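Local coordinates for proton-dependent oligopeptide transporter family protein (Xanthomonas campestris, PDB 6EI3) that probably takes up short peptides across the bacterial membrane, driven by proton movement, as a member of the POT family within the major facilitator superfamily, at residues A[57-62]-A[116-121]; A[207-212]-A[276-281]; A[369-374]-A[485-490]. All blocks are in the same frame, centred on the assembly; numbering follows the deposited sequence. Where two conformers were deposited one is given.

Interaction 1: residues A[57-62]-A[116-121]; sequences GVFFFP and GIKPLV. With 78M ((2S)-2,3-dihydroxypropyl(7Z)-pentadec-7-enoate), chain G.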
loop_
_atom_site.group_PDB
_atom_site.type_symbol
_atom_site.label_atom_id
_atom_site.label_comp_id
_atom_site.label_asym_id
_atom_site.label_seq_id
_atom_site.Cartn_x
_atom_site.Cartn_y
_atom_site.Cartn_z
ATOM N N GLY A 57 8.579 -1.739 -2.947
ATOM C CA GLY A 57 9.579 -0.750 -2.559
ATOM C C GLY A 57 8.962 0.512 -2.004
ATOM O O GLY A 57 9.409 1.032 -0.974
ATOM N N VAL A 58 7.923 1.024 -2.705
ATOM C CA VAL A 58 7.212 2.233 -2.312
ATOM C C VAL A 58 6.669 2.132 -0.876
ATOM O O VAL A 58 6.741 3.104 -0.138
ATOM C CB VAL A 58 6.096 2.596 -3.322
ATOM C CG1 VAL A 58 5.240 3.766 -2.817
ATOM C CG2 VAL A 58 6.685 2.927 -4.695
ATOM N N PHE A 59 6.148 0.957 -0.484
ATOM C CA PHE A 59 5.513 0.783 0.821
ATOM C C PHE A 59 6.412 0.123 1.856
ATOM O O PHE A 59 6.030 0.048 3.024
ATOM C CB PHE A 59 4.170 0.063 0.653
ATOM C CG PHE A 59 3.112 1.036 0.177
ATOM C CD1 PHE A 59 2.952 1.311 -1.180
ATOM C CD2 PHE A 59 2.259 1.659 1.083
ATOM C CE1 PHE A 59 1.967 2.208 -1.622
ATOM C CE2 PHE A 59 1.261 2.544 0.641
ATOM C CZ PHE A 59 1.137 2.822 -0.709
ATOM N N PHE A 60 7.644 -0.241 1.465
ATOM C CA PHE A 60 8.627 -0.787 2.413
ATOM C C PHE A 60 9.576 0.332 2.908
ATOM O O PHE A 60 9.841 0.407 4.109
ATOM C CB PHE A 60 9.451 -1.930 1.785
ATOM C CG PHE A 60 10.620 -2.346 2.654
ATOM C CD1 PHE A 60 10.419 -3.123 3.796
ATOM C CD2 PHE A 60 11.905 -1.880 2.389
ATOM C CE1 PHE A 60 11.494 -3.472 4.624
ATOM C CE2 PHE A 60 12.978 -2.220 3.230
ATOM C CZ PHE A 60 12.764 -3.018 4.337
ATOM N N PHE A 61 10.107 1.179 1.971
ATOM C CA PHE A 61 11.071 2.242 2.280
ATOM C C PHE A 61 10.550 3.316 3.275
ATOM O O PHE A 61 11.418 3.875 3.938
ATOM C CB PHE A 61 11.690 2.870 1.027
ATOM C CG PHE A 61 12.655 1.920 0.355
ATOM C CD1 PHE A 61 13.778 1.450 1.030
ATOM C CD2 PHE A 61 12.443 1.501 -0.954
ATOM C CE1 PHE A 61 14.665 0.558 0.412
ATOM C CE2 PHE A 61 13.334 0.609 -1.578
ATOM C CZ PHE A 61 14.444 0.151 -0.890
ATOM N N PRO A 62 9.229 3.522 3.566
ATOM C CA PRO A 62 8.864 4.386 4.716
ATOM C C PRO A 62 9.584 3.988 5.999
ATOM O O PRO A 62 9.813 4.858 6.831
ATOM C CB PRO A 62 7.360 4.140 4.868
ATOM C CG PRO A 62 6.913 3.863 3.465
ATOM C CD PRO A 62 8.007 3.004 2.911
ATOM N N GLY A 116 10.530 6.757 1.060
ATOM C CA GLY A 116 11.183 7.471 2.158
ATOM C C GLY A 116 10.453 8.697 2.688
ATOM O O GLY A 116 10.457 8.933 3.899
ATOM N N ILE A 117 9.814 9.484 1.798
ATOM C CA ILE A 117 9.097 10.717 2.202
ATOM C C ILE A 117 7.694 10.441 2.760
ATOM O O ILE A 117 7.129 11.288 3.445
ATOM C CB ILE A 117 9.001 11.738 1.038
ATOM C CG1 ILE A 117 8.104 11.186 -0.114
ATOM C CG2 ILE A 117 10.399 12.152 0.554
ATOM C CD1 ILE A 117 7.664 12.212 -1.184
ATOM N N LYS A 118 7.112 9.288 2.387
ATOM C CA LYS A 118 5.753 8.884 2.712
ATOM C C LYS A 118 5.380 9.011 4.212
ATOM O O LYS A 118 4.326 9.575 4.471
ATOM C CB LYS A 118 5.508 7.474 2.177
ATOM C CG LYS A 118 4.075 7.006 2.228
ATOM C CD LYS A 118 4.035 5.578 1.714
ATOM C CE LYS A 118 2.995 5.411 0.664
ATOM N NZ LYS A 118 3.392 5.969 -0.633
ATOM N N PRO A 119 6.154 8.560 5.228
ATOM C CA PRO A 119 5.671 8.744 6.608
ATOM C C PRO A 119 6.071 10.109 7.168
ATOM O O PRO A 119 5.882 10.352 8.352
ATOM C CB PRO A 119 6.387 7.609 7.357
ATOM C CG PRO A 119 7.708 7.502 6.658
ATOM C CD PRO A 119 7.464 7.862 5.211
ATOM N N LEU A 120 6.676 10.974 6.332
ATOM C CA LEU A 120 7.232 12.254 6.784
ATOM C C LEU A 120 6.455 13.498 6.404
ATOM O O LEU A 120 6.441 14.438 7.187
ATOM C CB LEU A 120 8.694 12.422 6.293
ATOM C CG LEU A 120 9.670 11.238 6.482
ATOM C CD1 LEU A 120 11.018 11.576 5.915
ATOM C CD2 LEU A 120 9.770 10.802 7.959
ATOM N N VAL A 121 5.854 13.515 5.212
ATOM C CA VAL A 121 5.142 14.679 4.684
ATOM C C VAL A 121 4.015 15.138 5.634
ATOM O O VAL A 121 3.990 16.313 6.006
ATOM C CB VAL A 121 4.679 14.466 3.209
ATOM C CG1 VAL A 121 3.570 13.418 3.081
ATOM C CG2 VAL A 121 4.291 15.781 2.539
HETATM O O21 78M G . 11.699 -11.601 -13.822
HETATM C C20 78M G . 12.838 -10.751 -13.877
HETATM C C18 78M G . 12.438 -9.309 -13.666
HETATM O O19 78M G . 11.785 -8.801 -14.833
HETATM C C17 78M G . 13.607 -8.416 -13.308
HETATM O O2 78M G . 13.211 -7.635 -12.151
HETATM C C1 78M G . 12.676 -6.422 -12.348
HETATM O O1 78M G . 12.375 -5.986 -13.425
HETATM C C2 78M G . 12.469 -5.701 -11.051
HETATM C C3 78M G . 12.631 -4.191 -11.138
HETATM C C4 78M G . 11.723 -3.480 -10.158
HETATM C C5 78M G . 12.122 -2.057 -9.831
HETATM C C6 78M G . 11.520 -1.544 -8.525
HETATM C C7 78M G . 12.301 -1.956 -7.318
HETATM C C8 78M G . 12.038 -1.634 -6.065
HETATM C C9 78M G . 12.841 -2.032 -4.866
HETATM C C10 78M G . 12.250 -3.208 -4.103
HETATM C C11 78M G . 12.770 -3.340 -2.679
HETATM C C12 78M G . 12.152 -4.503 -1.937
HETATM C C13 78M G . 12.373 -4.517 -0.438
HETATM C C15 78M G . 11.898 -5.764 1.708
HETATM C C14 78M G . 11.554 -5.587 0.253
#
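Lys118 NZ is held between apolar groups: it lies over a face of the Phe59 ring, 4.2 Å from its centroid and 25° off the ring normal, a cation-pi contact, and also touches Val58 CG1 at 3.6 Å. In the major facilitator fold this joins the end region of helix 40-60 and the start of helix 62-95 to the end region of helix 100-117. Lys118, in the sequence GIKP, is consistent with the lysine that POT transporters carry on the fourth transmembrane helix, near the ExxER motif of the first, here helix 4-22 with Glu11 and Glu14. CG stands anti to the backbone N (chi1 -170°) and carries the long chain out toward the other segment; the bends at chi3 and chi4 then lay its end across the ring, with CE 3.4 Å from Phe59 CE2 in a CH-pi contact on the same face. Farther back, Lys118 runs beside the ring of Pro62, CD meeting Pro62 CG at 3.8 Å. The compact rings of Pro62 and Pro119 pack together, proline having no backbone N-H that needs a partner here, and Pro119 CG reaches Pro62 O at 3.4 Å. Segment 57-62 also lines a lipid site: Gly57, lacking a side chain, lets a monoacylglycerol chain pass, and the Phe60 ring takes the acyl end over its centre, C15 standing 3.5 Å above the ring plane.

Interaction 2: residues A[207-212]-A[276-281]; sequences GAVVRS and GTHPDA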
loop_
_atom_site.group_PDB
_atom_site.type_symbol
_atom_site.label_atom_id
_atom_site.label_comp_id
_atom_site.label_asym_id
_atom_site.label_seq_id
_atom_site.Cartn_x
_atom_site.Cartn_y
_atom_site.Cartn_z
ATOM N N GLY A 207 9.549 -0.568 20.865
ATOM C CA GLY A 207 10.826 -1.267 20.754
ATOM C C GLY A 207 11.393 -1.720 22.087
ATOM O O GLY A 207 11.752 -2.892 22.238
ATOM N N ALA A 208 11.446 -0.803 23.074
ATOM C CA ALA A 208 11.955 -1.084 24.430
ATOM C C ALA A 208 11.170 -2.185 25.140
ATOM O O ALA A 208 11.783 -3.052 25.756
ATOM C CB ALA A 208 11.952 0.183 25.268
ATOM N N VAL A 209 9.817 -2.170 25.022
ATOM C CA VAL A 209 8.921 -3.166 25.636
ATOM C C VAL A 209 9.105 -4.537 24.967
ATOM O O VAL A 209 9.167 -5.536 25.674
ATOM C CB VAL A 209 7.438 -2.697 25.697
ATOM C CG1 VAL A 209 6.542 -3.742 26.355
ATOM C CG2 VAL A 209 7.309 -1.364 26.427
ATOM N N VAL A 210 9.230 -4.580 23.621
ATOM C CA VAL A 210 9.479 -5.813 22.847
ATOM C C VAL A 210 10.836 -6.418 23.276
ATOM O O VAL A 210 10.928 -7.629 23.490
ATOM C CB VAL A 210 9.407 -5.560 21.302
ATOM C CG1 VAL A 210 9.974 -6.733 20.504
ATOM C CG2 VAL A 210 7.978 -5.250 20.854
ATOM N N ARG A 211 11.875 -5.556 23.391
ATOM C CA ARG A 211 13.241 -5.903 23.810
ATOM C C ARG A 211 13.198 -6.522 25.206
ATOM O O ARG A 211 13.725 -7.617 25.392
ATOM C CB ARG A 211 14.129 -4.643 23.801
ATOM C CG ARG A 211 15.638 -4.878 23.961
ATOM C CD ARG A 211 16.434 -3.574 23.868
ATOM N NE ARG A 211 16.232 -2.883 22.586
ATOM C CZ ARG A 211 15.681 -1.678 22.450
ATOM N NH1 ARG A 211 15.298 -0.988 23.519
ATOM N NH2 ARG A 211 15.526 -1.146 21.245
ATOM N N SER A 212 12.510 -5.852 26.163
ATOM C CA SER A 212 12.356 -6.345 27.535
ATOM C C SER A 212 11.557 -7.642 27.593
ATOM O O SER A 212 11.940 -8.532 28.333
ATOM C CB SER A 212 11.704 -5.296 28.420
ATOM O OG SER A 212 12.521 -4.146 28.549
ATOM N N GLY A 276 6.861 -5.714 34.932
ATOM C CA GLY A 276 7.606 -5.126 36.039
ATOM C C GLY A 276 8.428 -3.938 35.580
ATOM O O GLY A 276 8.302 -2.834 36.124
ATOM N N THR A 277 9.254 -4.174 34.542
ATOM C CA THR A 277 10.163 -3.227 33.892
ATOM C C THR A 277 9.439 -2.020 33.267
ATOM O O THR A 277 10.050 -0.955 33.135
ATOM C CB THR A 277 10.961 -3.978 32.799
ATOM O OG1 THR A 277 11.272 -5.303 33.244
ATOM C CG2 THR A 277 12.233 -3.243 32.369
ATOM N N HIS A 278 8.159 -2.194 32.845
ATOM C CA HIS A 278 7.386 -1.156 32.156
ATOM C C HIS A 278 6.025 -0.830 32.833
ATOM O O HIS A 278 5.480 -1.687 33.527
ATOM C CB HIS A 278 7.245 -1.538 30.681
ATOM C CG HIS A 278 8.579 -1.689 30.014
ATOM N ND1 HIS A 278 9.359 -0.587 29.702
ATOM C CD2 HIS A 278 9.258 -2.810 29.679
ATOM C CE1 HIS A 278 10.462 -1.071 29.160
ATOM N NE2 HIS A 278 10.443 -2.400 29.118
ATOM N N PRO A 279 5.494 0.415 32.654
ATOM C CA PRO A 279 4.306 0.868 33.413
ATOM C C PRO A 279 2.897 0.311 33.118
ATOM O O PRO A 279 1.930 1.030 33.400
ATOM C CB PRO A 279 4.277 2.382 33.141
ATOM C CG PRO A 279 5.591 2.729 32.621
ATOM C CD PRO A 279 6.083 1.540 31.907
ATOM N N ASP A 280 2.746 -0.947 32.654
ATOM C CA ASP A 280 1.440 -1.585 32.372
ATOM C C ASP A 280 0.696 -0.968 31.184
ATOM O O ASP A 280 0.297 -1.723 30.309
ATOM C CB ASP A 280 0.522 -1.673 33.612
ATOM C CG ASP A 280 0.796 -2.854 34.522
ATOM O OD1 ASP A 280 1.986 -3.180 34.737
ATOM O OD2 ASP A 280 -0.177 -3.428 35.055
ATOM N N ALA A 281 0.510 0.375 31.134
ATOM C CA ALA A 281 -0.127 1.055 29.999
ATOM C C ALA A 281 0.752 0.900 28.743
ATOM O O ALA A 281 0.248 0.986 27.621
ATOM C CB ALA A 281 -0.340 2.527 30.307
#
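His278 meets Ser212 through a hydrogen bond, OG to NE2 at 2.8 Å, with the hydroxyl at the edge of the imidazole and near its plane; either partner could supply the proton. One face of the ring is covered by Val209, whose CG2 sits over the centre of the imidazole, 3.9 Å from the ring centroid and 12° off its normal. This methyl is put there by a chi1 of -179°, which turns CG1 anti to the backbone N and leaves CG2 beside that N. A branched valine suits a ring face and a small serine an edge, so the ring is packed on a face and bonded at its edge. The segments belong to the region linking the two halves of the major facilitator fold, where POT transporters of bacteria commonly carry extra helices, here probably helices 224-239 and 248-270: segment 207-212 lies on helix 206-215, and segment 276-281 in the loop leading to helix 281-306. The other ring nitrogen, His278 ND1, is hydrogen-bonded to His204, so both nitrogens of this buried ring have partners. Packing thins toward solvent at Thr277, an exposed residue whose methyl CG2 merely grazes Ser212 OG at 3.9 Å.

Interaction 3: residues A[369-374]-A[485-490]; sequences SGIAFS and LAALAF. With 78M ((2S)-2,3-dihydroxypropyl(7Z)-pentadec-7-enoate), chain J; 78M ((2S)-2,3-dihydroxypropyl(7Z)-pentadec-7-enoate), chain C; 78M ((2S)-2,3-dihydroxypropyl(7Z)-pentadec-7-enoate), chain F.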
loop_
_atom_site.group_PDB
_atom_site.type_symbol
_atom_site.label_atom_id
_atom_site.label_comp_id
_atom_site.label_asym_id
_atom_site.label_seq_id
_atom_site.Cartn_x
_atom_site.Cartn_y
_atom_site.Cartn_z
ATOM N N SER A 369 -16.747 -6.844 5.517
ATOM C CA SER A 369 -17.575 -6.569 4.338
ATOM C C SER A 369 -16.732 -6.037 3.191
ATOM O O SER A 369 -16.993 -6.382 2.045
ATOM C CB SER A 369 -18.680 -5.572 4.674
ATOM O OG SER A 369 -19.529 -6.049 5.706
ATOM N N GLY A 370 -15.727 -5.230 3.519
ATOM C CA GLY A 370 -14.807 -4.622 2.567
ATOM C C GLY A 370 -13.948 -5.633 1.836
ATOM O O GLY A 370 -13.764 -5.513 0.625
ATOM N N ILE A 371 -13.429 -6.646 2.567
ATOM C CA ILE A 371 -12.599 -7.700 1.962
ATOM C C ILE A 371 -13.486 -8.545 1.044
ATOM O O ILE A 371 -13.088 -8.855 -0.075
ATOM C CB ILE A 371 -11.883 -8.552 3.031
ATOM C CG1 ILE A 371 -11.034 -7.669 3.977
ATOM C CG2 ILE A 371 -11.040 -9.682 2.391
ATOM C CD1 ILE A 371 -10.576 -8.406 5.267
ATOM N N ALA A 372 -14.702 -8.871 1.514
ATOM C CA ALA A 372 -15.690 -9.653 0.781
ATOM C C ALA A 372 -16.085 -8.969 -0.555
ATOM O O ALA A 372 -16.073 -9.633 -1.594
ATOM C CB ALA A 372 -16.912 -9.889 1.654
ATOM N N PHE A 373 -16.359 -7.641 -0.535
ATOM C CA PHE A 373 -16.703 -6.884 -1.742
ATOM C C PHE A 373 -15.570 -6.828 -2.761
ATOM O O PHE A 373 -15.852 -6.853 -3.961
ATOM C CB PHE A 373 -17.231 -5.484 -1.425
ATOM C CG PHE A 373 -18.732 -5.473 -1.239
ATOM C CD1 PHE A 373 -19.586 -5.470 -2.339
ATOM C CD2 PHE A 373 -19.291 -5.478 0.032
ATOM C CE1 PHE A 373 -20.976 -5.475 -2.166
ATOM C CE2 PHE A 373 -20.679 -5.462 0.202
ATOM C CZ PHE A 373 -21.512 -5.471 -0.898
ATOM N N SER A 374 -14.297 -6.832 -2.301
ATOM C CA SER A 374 -13.152 -6.867 -3.211
ATOM C C SER A 374 -13.153 -8.257 -3.917
ATOM O O SER A 374 -12.860 -8.335 -5.104
ATOM C CB SER A 374 -11.842 -6.567 -2.481
ATOM O OG SER A 374 -11.280 -7.699 -1.824
ATOM N N LEU A 485 -11.821 -16.151 1.324
ATOM C CA LEU A 485 -11.201 -16.913 2.403
ATOM C C LEU A 485 -10.669 -15.940 3.465
ATOM O O LEU A 485 -10.791 -16.204 4.663
ATOM C CB LEU A 485 -10.064 -17.788 1.838
ATOM C CG LEU A 485 -9.346 -18.745 2.802
ATOM C CD1 LEU A 485 -10.222 -19.943 3.169
ATOM C CD2 LEU A 485 -8.064 -19.251 2.189
ATOM N N ALA A 486 -10.086 -14.811 3.014
ATOM C CA ALA A 486 -9.540 -13.773 3.891
ATOM C C ALA A 486 -10.662 -13.121 4.660
ATOM O O ALA A 486 -10.508 -12.927 5.857
ATOM C CB ALA A 486 -8.795 -12.727 3.083
ATOM N N ALA A 487 -11.808 -12.828 3.997
ATOM C CA ALA A 487 -12.988 -12.226 4.630
ATOM C C ALA A 487 -13.489 -13.128 5.748
ATOM O O ALA A 487 -13.799 -12.643 6.836
ATOM C CB ALA A 487 -14.091 -12.024 3.606
ATOM N N LEU A 488 -13.526 -14.450 5.479
ATOM C CA LEU A 488 -13.947 -15.458 6.441
ATOM C C LEU A 488 -12.984 -15.491 7.635
ATOM O O LEU A 488 -13.451 -15.436 8.765
ATOM C CB LEU A 488 -14.089 -16.857 5.771
ATOM C CG LEU A 488 -14.414 -18.035 6.710
ATOM C CD1 LEU A 488 -15.800 -17.899 7.331
ATOM C CD2 LEU A 488 -14.276 -19.379 5.986
ATOM N N ALA A 489 -11.654 -15.547 7.385
ATOM C CA ALA A 489 -10.644 -15.594 8.459
ATOM C C ALA A 489 -10.685 -14.304 9.276
ATOM O O ALA A 489 -10.710 -14.366 10.501
ATOM C CB ALA A 489 -9.256 -15.832 7.885
ATOM N N PHE A 490 -10.789 -13.145 8.600
ATOM C CA PHE A 490 -10.922 -11.844 9.266
ATOM C C PHE A 490 -12.150 -11.831 10.197
ATOM O O PHE A 490 -12.032 -11.451 11.350
ATOM C CB PHE A 490 -11.023 -10.694 8.239
ATOM C CG PHE A 490 -10.910 -9.315 8.854
ATOM C CD1 PHE A 490 -12.012 -8.703 9.438
ATOM C CD2 PHE A 490 -9.702 -8.632 8.847
ATOM C CE1 PHE A 490 -11.899 -7.442 10.037
ATOM C CE2 PHE A 490 -9.591 -7.367 9.429
ATOM C CZ PHE A 490 -10.694 -6.776 10.012
HETATM O O21 78M J . -20.146 -8.294 18.496
HETATM C C20 78M J . -18.930 -8.331 17.763
HETATM C C18 78M J . -19.131 -8.976 16.411
HETATM O O19 78M J . -19.673 -10.291 16.579
HETATM C C17 78M J . -17.853 -9.035 15.607
HETATM O O2 78M J . -18.183 -9.655 14.341
HETATM C C1 78M J . -17.676 -9.112 13.227
HETATM O O1 78M J . -17.044 -8.088 13.206
HETATM C C2 78M J . -17.993 -9.949 12.020
HETATM C C3 78M J . -18.357 -9.123 10.795
HETATM C C4 78M J . -19.166 -9.879 9.762
HETATM C C5 78M J . -19.808 -8.955 8.744
HETATM C C6 78M J . -20.474 -9.669 7.571
HETATM C C7 78M J . -21.244 -8.709 6.709
HETATM C C8 78M J . -21.581 -8.836 5.428
HETATM C C9 78M J . -21.278 -9.980 4.496
HETATM C C10 78M J . -20.147 -9.671 3.510
HETATM C C11 78M J . -20.544 -8.848 2.278
HETATM C C12 78M J . -21.206 -9.618 1.134
HETATM C C13 78M J . -20.329 -10.672 0.467
HETATM C C15 78M J . -20.253 -12.815 -0.858
HETATM C C14 78M J . -21.060 -11.592 -0.490
HETATM O O21 78M C . -21.950 -11.015 13.771
HETATM C C20 78M C . -20.773 -11.811 13.712
HETATM C C18 78M C . -20.751 -12.655 12.459
HETATM O O19 78M C . -21.863 -13.555 12.463
HETATM C C17 78M C . -19.467 -13.435 12.301
HETATM O O2 78M C . -19.590 -14.075 11.008
HETATM C C1 78M C . -18.474 -14.391 10.338
HETATM O O1 78M C . -17.363 -14.172 10.741
HETATM C C2 78M C . -18.795 -15.067 9.037
HETATM C C3 78M C . -17.867 -14.701 7.886
HETATM C C4 78M C . -18.060 -13.279 7.374
HETATM C C5 78M C . -18.444 -13.160 5.904
HETATM C C6 78M C . -17.336 -13.537 4.923
HETATM C C7 78M C . -17.732 -13.358 3.491
HETATM C C8 78M C . -17.995 -14.300 2.596
HETATM C C9 78M C . -17.990 -15.788 2.803
HETATM C C10 78M C . -16.755 -16.465 2.221
HETATM C C11 78M C . -16.672 -17.960 2.510
HETATM C C12 78M C . -15.417 -18.648 1.977
HETATM C C13 78M C . -15.450 -19.015 0.495
HETATM C C15 78M C . -14.139 -19.735 -1.541
HETATM C C14 78M C . -14.143 -19.576 -0.038
HETATM O O21 78M F . -21.887 -10.677 -23.198
HETATM C C20 78M F . -21.339 -11.196 -21.994
HETATM C C18 78M F . -22.324 -11.058 -20.858
HETATM O O19 78M F . -22.606 -9.680 -20.603
HETATM C C17 78M F . -21.892 -11.781 -19.600
HETATM O O2 78M F . -20.885 -11.010 -18.896
HETATM C C1 78M F . -21.268 -10.328 -17.808
HETATM O O1 78M F . -22.415 -10.068 -17.547
HETATM C C2 78M F . -20.090 -9.950 -16.956
HETATM C C3 78M F . -20.456 -9.102 -15.740
HETATM C C4 78M F . -20.071 -9.739 -14.416
HETATM C C5 78M F . -21.196 -10.454 -13.684
HETATM C C6 78M F . -20.723 -11.222 -12.447
HETATM C C7 78M F . -21.317 -10.727 -11.168
HETATM C C8 78M F . -20.832 -9.774 -10.390
HETATM C C9 78M F . -21.424 -9.275 -9.105
HETATM C C10 78M F . -22.763 -8.548 -9.280
HETATM C C11 78M F . -23.620 -8.500 -8.021
HETATM C C12 78M F . -23.305 -7.356 -7.070
HETATM C C13 78M F . -23.945 -7.504 -5.702
HETATM C C15 78M F . -24.358 -6.508 -3.423
HETATM C C14 78M F . -23.728 -6.316 -4.783
#
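The Phe490 ring is met obliquely by the end of Ile371, CD1 lying 3.7 Å from Phe490 CD2 as the two side chains cross at about a right angle. A second ring, Phe373, turns instead to lipid: at its edge lies the acyl end of one monoacylglycerol, C15 of chain F 3.8 Å from Phe373 CE1, a second lipid, chain J, approaches obliquely, and Phe408 meets the Phe373 ring edge-to-face. Ile371 carries most of the contact. With chi1 at -56°, its CG1 arm leads CD1 to the phenylalanine while CG2 bears on Ala486 CB at 3.8 Å and on the backbone N of Ala487. A branched isoleucine fills both directions at once, and small alanines on both helices let the backbones draw near: Ala372 CB and Ala487 CB are 4.0 Å apart, and the segment axes close to 8.2 Å. Ser374 spends its hydroxyl within its own helix, OG donating to Ile371 O at 2.8 Å. Val413 of helix 400-424 touches Ile371, and Pro301 of helix 281-306 touches Ala486. On the lipid side, Ala372 CB meets C13 of chain J at 3.7 Å and Ala487 CB meets C6 of chain C at 3.8 Å. The segments run at 169° to each other, so helices 363-389 and 471-495 pair antiparallel here, an alanine-lined transmembrane pair of the major facilitator fold with bound lipid along its outer flank.

In the fold
The three contacts follow one another along the chain, each closing before the next opens, and none touches another. Interaction 1, between helices 40-60 and 100-117, lies in the first half of the transporter, and interaction 3, between helices 363-389 and 471-495, in the second; interaction 2 belongs to the region between them. Centres of interactions 1 and 2, and of 1 and 3, lie about 27 Å apart; those of 2 and 3 about 34 Å. Interaction 1 sits nearest the middle of the chain, interaction 2 farthest out. Helix 281-306, which begins at the end of segment 276-281 and packs on interaction 2, also touches interaction 3, while interactions 1 and 3 both border bound lipid, as membrane-embedded helices would.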